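Local coordinates for alkylpurine DNA glycosylase AlkC (Pseudomonas fluorescens, PDB 5VHV), which probably excises alkylated purine bases from DNA as a repair glycosylase that does not flip the damaged nucleotide out of the helix, at residues E55-H58 with A59-L63; K191-A194 with N195-D199. One frame throughout, in Å; residues are numbered along the deposited sequence.

Interaction 1 of 2, residues E55-H58 with A59-L63; sequences ESLH and AVIPL
In both Leu57 and Ile61 the first torsion (chi1 -70° in each) sets CG or CG1 anti to the carbonyl carbon, with the two side chains lying alongside each other and pointing the same way. Ile61 CD1 settles 4.0 Å from Leu57 CB, an apolar touch that suits two branched aliphatic residues, Leu57 in the last turn and Ile61 just past the helix end. The same torsion brings Ile61 CG1 to 3.2 Å from Leu57 O. Phe28 packs against both side chains, and Thr68 of helix 65-75 meets Ile61. With an alanine here in place of Ile61, Leu57 would probably lose the apolar neighbour that CD1 provides, and the packing on Phe28 would probably be reduced.

Ala59 N still reaches Glu55 O at 2.9 Å, but Leu57 O is shared: Val60 N approaches it at 3.2 Å from well above the carbonyl plane, and Ile61 N adds only a weak bond at 3.1 Å. Ser56, small enough to lie close to helix 30-38, directs its hydroxyl to Arg52 O and His36 rather than across this turn. Past the last turn, one water donates to both His58 O and Ile61 O, 2.8 Å and 2.7 Å away. The same water lies over one face of the His58 ring, which also stacks with Tyr95. Pro62 then follows, and with no N-H of its own it suits a place where the helical bonding has ended. This is the C-terminal end of helix 46-60, where the i to i+4 pattern frays into i to i+3 bonds and the chain turns toward helix 65-75 in the helical part of the protein.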
# COMPACT_ATOMS: atom_id res chain seq x y z
N GLU A 55 -3.78 -13.67 -22.01
CA GLU A 55 -3.09 -14.56 -22.94
C GLU A 55 -4.08 -15.39 -23.74
O GLU A 55 -3.86 -15.66 -24.93
CB GLU A 55 -2.15 -15.48 -22.17
CG GLU A 55 -1.07 -14.74 -21.43
CD GLU A 55 -0.34 -15.62 -20.43
OE1 GLU A 55 -0.64 -16.83 -20.39
OE2 GLU A 55 0.55 -15.11 -19.71
N SER A 56 -5.13 -15.87 -23.08
CA SER A 56 -6.10 -16.71 -23.77
C SER A 56 -6.84 -15.92 -24.82
O SER A 56 -7.09 -16.43 -25.93
CB SER A 56 -7.08 -17.30 -22.76
OG SER A 56 -6.40 -18.06 -21.78
N LEU A 57 -7.19 -14.67 -24.51
CA LEU A 57 -7.81 -13.82 -25.52
C LEU A 57 -6.88 -13.64 -26.70
O LEU A 57 -7.28 -13.80 -27.86
CB LEU A 57 -8.19 -12.47 -24.92
CG LEU A 57 -9.35 -12.51 -23.92
CD1 LEU A 57 -9.41 -11.19 -23.16
CD2 LEU A 57 -10.66 -12.83 -24.59
N HIS A 58 -5.61 -13.32 -26.43
CA HIS A 58 -4.66 -13.13 -27.53
C HIS A 58 -4.49 -14.39 -28.36
O HIS A 58 -4.29 -14.31 -29.59
CB HIS A 58 -3.31 -12.67 -26.99
CG HIS A 58 -2.40 -12.17 -28.07
ND1 HIS A 58 -1.57 -12.99 -28.79
CD2 HIS A 58 -2.24 -10.92 -28.57
CE1 HIS A 58 -0.92 -12.27 -29.69
NE2 HIS A 58 -1.31 -11.01 -29.58
N ALA A 59 -4.57 -15.56 -27.73
CA ALA A 59 -4.35 -16.81 -28.45
C ALA A 59 -5.47 -17.14 -29.43
O ALA A 59 -5.21 -17.79 -30.45
CB ALA A 59 -4.17 -17.97 -27.47
N VAL A 60 -6.70 -16.69 -29.18
CA VAL A 60 -7.83 -17.15 -29.97
C VAL A 60 -8.48 -16.07 -30.82
O VAL A 60 -9.36 -16.40 -31.63
CB VAL A 60 -8.89 -17.84 -29.08
CG1 VAL A 60 -8.23 -18.92 -28.21
CG2 VAL A 60 -9.64 -16.83 -28.22
N ILE A 61 -8.09 -14.80 -30.69
CA ILE A 61 -8.74 -13.71 -31.41
C ILE A 61 -7.95 -13.46 -32.70
O ILE A 61 -6.78 -13.06 -32.63
CB ILE A 61 -8.81 -12.44 -30.56
CG1 ILE A 61 -9.82 -12.66 -29.42
CG2 ILE A 61 -9.18 -11.24 -31.42
CD1 ILE A 61 -9.93 -11.50 -28.41
N PRO A 62 -8.56 -13.62 -33.87
CA PRO A 62 -7.79 -13.49 -35.12
C PRO A 62 -7.72 -12.07 -35.65
O PRO A 62 -7.76 -11.84 -36.86
CB PRO A 62 -8.55 -14.39 -36.09
CG PRO A 62 -9.96 -14.24 -35.64
CD PRO A 62 -9.89 -14.20 -34.14
N LEU A 63 -7.65 -11.09 -34.76
CA LEU A 63 -7.62 -9.69 -35.13
C LEU A 63 -6.29 -9.09 -34.69
O LEU A 63 -5.59 -9.64 -33.83
CB LEU A 63 -8.78 -8.92 -34.49
CG LEU A 63 -10.18 -9.48 -34.75
CD1 LEU A 63 -11.22 -8.69 -33.97
CD2 LEU A 63 -10.51 -9.49 -36.23
O HOH W 1 -4.67 -12.12 -31.23

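Interaction 2 of 2, residues K191-A194 with N195-D199; sequences KSVA and NHLND
Val193 and Leu197 meet side by side one turn apart, with Val193 CG1 3.9 Å from Leu197 CD1, two branched apolar chains suited to a buried face. Beneath them Leu197 N bonds Val193 O at 2.9 Å, one of four consecutive i to i+4 bonds. The straightest joins His196 N to Ser192 O, 2.8 Å long with an N-H...O angle of 169°; Asn195 N to Lys191 O and Asn198 N to Ala194 O complete the set, each 2.9 Å. Ala194, with no more than a methyl, lets His228 of helix 220-229 come close.

Asn195 folds back along its own turn: CG is anti to the carbonyl carbon (chi1 -71°), which brings the amide beside Lys191 O, ND2 lying 3.2 Å away at an angle too poor for a bond. Its OD1 accepts instead from Arg231.

Farther out, neighbouring helices and the loop after helix 144-152 hold the polar ends. Ser192 OG bonds Ser151 and Glu152, His196 ND1 bonds the backbone oxygen of Ser151, and Asn198 OD1 bonds Ser232. Asp199 forms a salt bridge with Arg155 and takes the backbone N-H of Arg157. On the apolar side, Leu181 and Ile225 back Val193, while Leu178, Trp215 and Ala229 back Leu197.

The bound nucleic acid comes within about 3 Å of these segments, nearest atom to nearest atom. Having Asn195 OD1, the Asn198 amide and the Asp199 carboxylate all held by partners is consistent with a polar face kept in a set orientation near the DNA.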
# COMPACT_ATOMS: atom_id res chain seq x y z
N LYS A 191 -4.21 9.24 -0.72
CA LYS A 191 -3.66 7.99 -0.21
C LYS A 191 -2.43 7.56 -0.99
O LYS A 191 -1.43 7.14 -0.41
CB LYS A 191 -4.71 6.88 -0.28
CG LYS A 191 -5.87 7.03 0.67
CD LYS A 191 -6.87 5.90 0.42
CE LYS A 191 -7.96 5.88 1.50
NZ LYS A 191 -9.04 4.92 1.13
N SER A 192 -2.52 7.63 -2.32
CA SER A 192 -1.43 7.23 -3.19
C SER A 192 -0.21 8.13 -3.03
O SER A 192 0.92 7.63 -2.97
CB SER A 192 -1.92 7.22 -4.65
OG SER A 192 -0.85 6.91 -5.51
N VAL A 193 -0.40 9.44 -2.93
CA VAL A 193 0.75 10.32 -2.74
C VAL A 193 1.46 9.95 -1.44
O VAL A 193 2.70 9.85 -1.38
CB VAL A 193 0.31 11.80 -2.73
CG1 VAL A 193 1.51 12.72 -2.44
CG2 VAL A 193 -0.34 12.18 -4.04
N ALA A 194 0.68 9.73 -0.39
CA ALA A 194 1.26 9.40 0.91
C ALA A 194 2.01 8.09 0.84
O ALA A 194 3.09 7.95 1.41
CB ALA A 194 0.18 9.34 1.99
N ASN A 195 1.43 7.09 0.16
CA ASN A 195 2.08 5.79 0.09
C ASN A 195 3.34 5.83 -0.78
O ASN A 195 4.33 5.14 -0.48
CB ASN A 195 1.09 4.74 -0.41
CG ASN A 195 0.03 4.41 0.65
OD1 ASN A 195 0.26 4.56 1.88
ND2 ASN A 195 -1.13 3.98 0.20
N HIS A 196 3.31 6.58 -1.88
CA HIS A 196 4.52 6.78 -2.69
C HIS A 196 5.62 7.43 -1.85
O HIS A 196 6.76 6.97 -1.82
CB HIS A 196 4.14 7.60 -3.92
CG HIS A 196 5.21 7.73 -4.96
ND1 HIS A 196 4.92 7.70 -6.31
CD2 HIS A 196 6.54 7.95 -4.88
CE1 HIS A 196 6.03 7.89 -7.01
NE2 HIS A 196 7.03 8.03 -6.16
N LEU A 197 5.28 8.48 -1.10
CA LEU A 197 6.27 9.12 -0.25
C LEU A 197 6.80 8.17 0.83
O LEU A 197 8.00 8.14 1.10
CB LEU A 197 5.68 10.38 0.38
CG LEU A 197 5.53 11.55 -0.60
CD1 LEU A 197 4.61 12.60 -0.00
CD2 LEU A 197 6.87 12.17 -0.94
N ASN A 198 5.92 7.40 1.48
CA ASN A 198 6.39 6.41 2.45
C ASN A 198 7.36 5.41 1.80
O ASN A 198 8.39 5.08 2.39
CB ASN A 198 5.18 5.70 3.08
CG ASN A 198 5.57 4.68 4.11
OD1 ASN A 198 6.25 4.99 5.09
ND2 ASN A 198 5.12 3.45 3.91
N ASP A 199 7.06 4.94 0.58
CA ASP A 199 8.04 4.13 -0.15
C ASP A 199 9.41 4.82 -0.21
O ASP A 199 10.45 4.18 -0.03
CB ASP A 199 7.60 3.89 -1.61
CG ASP A 199 6.45 2.91 -1.78
OD1 ASP A 199 5.90 2.32 -0.82
OD2 ASP A 199 6.11 2.72 -2.96

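How the interactions relate
Read from the N terminus, interaction 1 comes first, at the end of helix 46-60, and interaction 2 follows much later, in the middle of helix 187-201. Each pairs adjoining segments, interaction 2 within one helix and interaction 1 running off the end of one, so neither closes a loop of any length; they lie in series, without nesting or crossing. Their centres are about 37 Å apart and their nearest atoms about 25 Å, with no touch between them. Residues 55-63 join helix 46-60 to helices 30-38, 65-75 and 87-95 at the outer end of the helical array, whereas residues 191-199 tie helices 144-152, 175-181 and 220-229 together near the chain's centre, beside the nucleic acid.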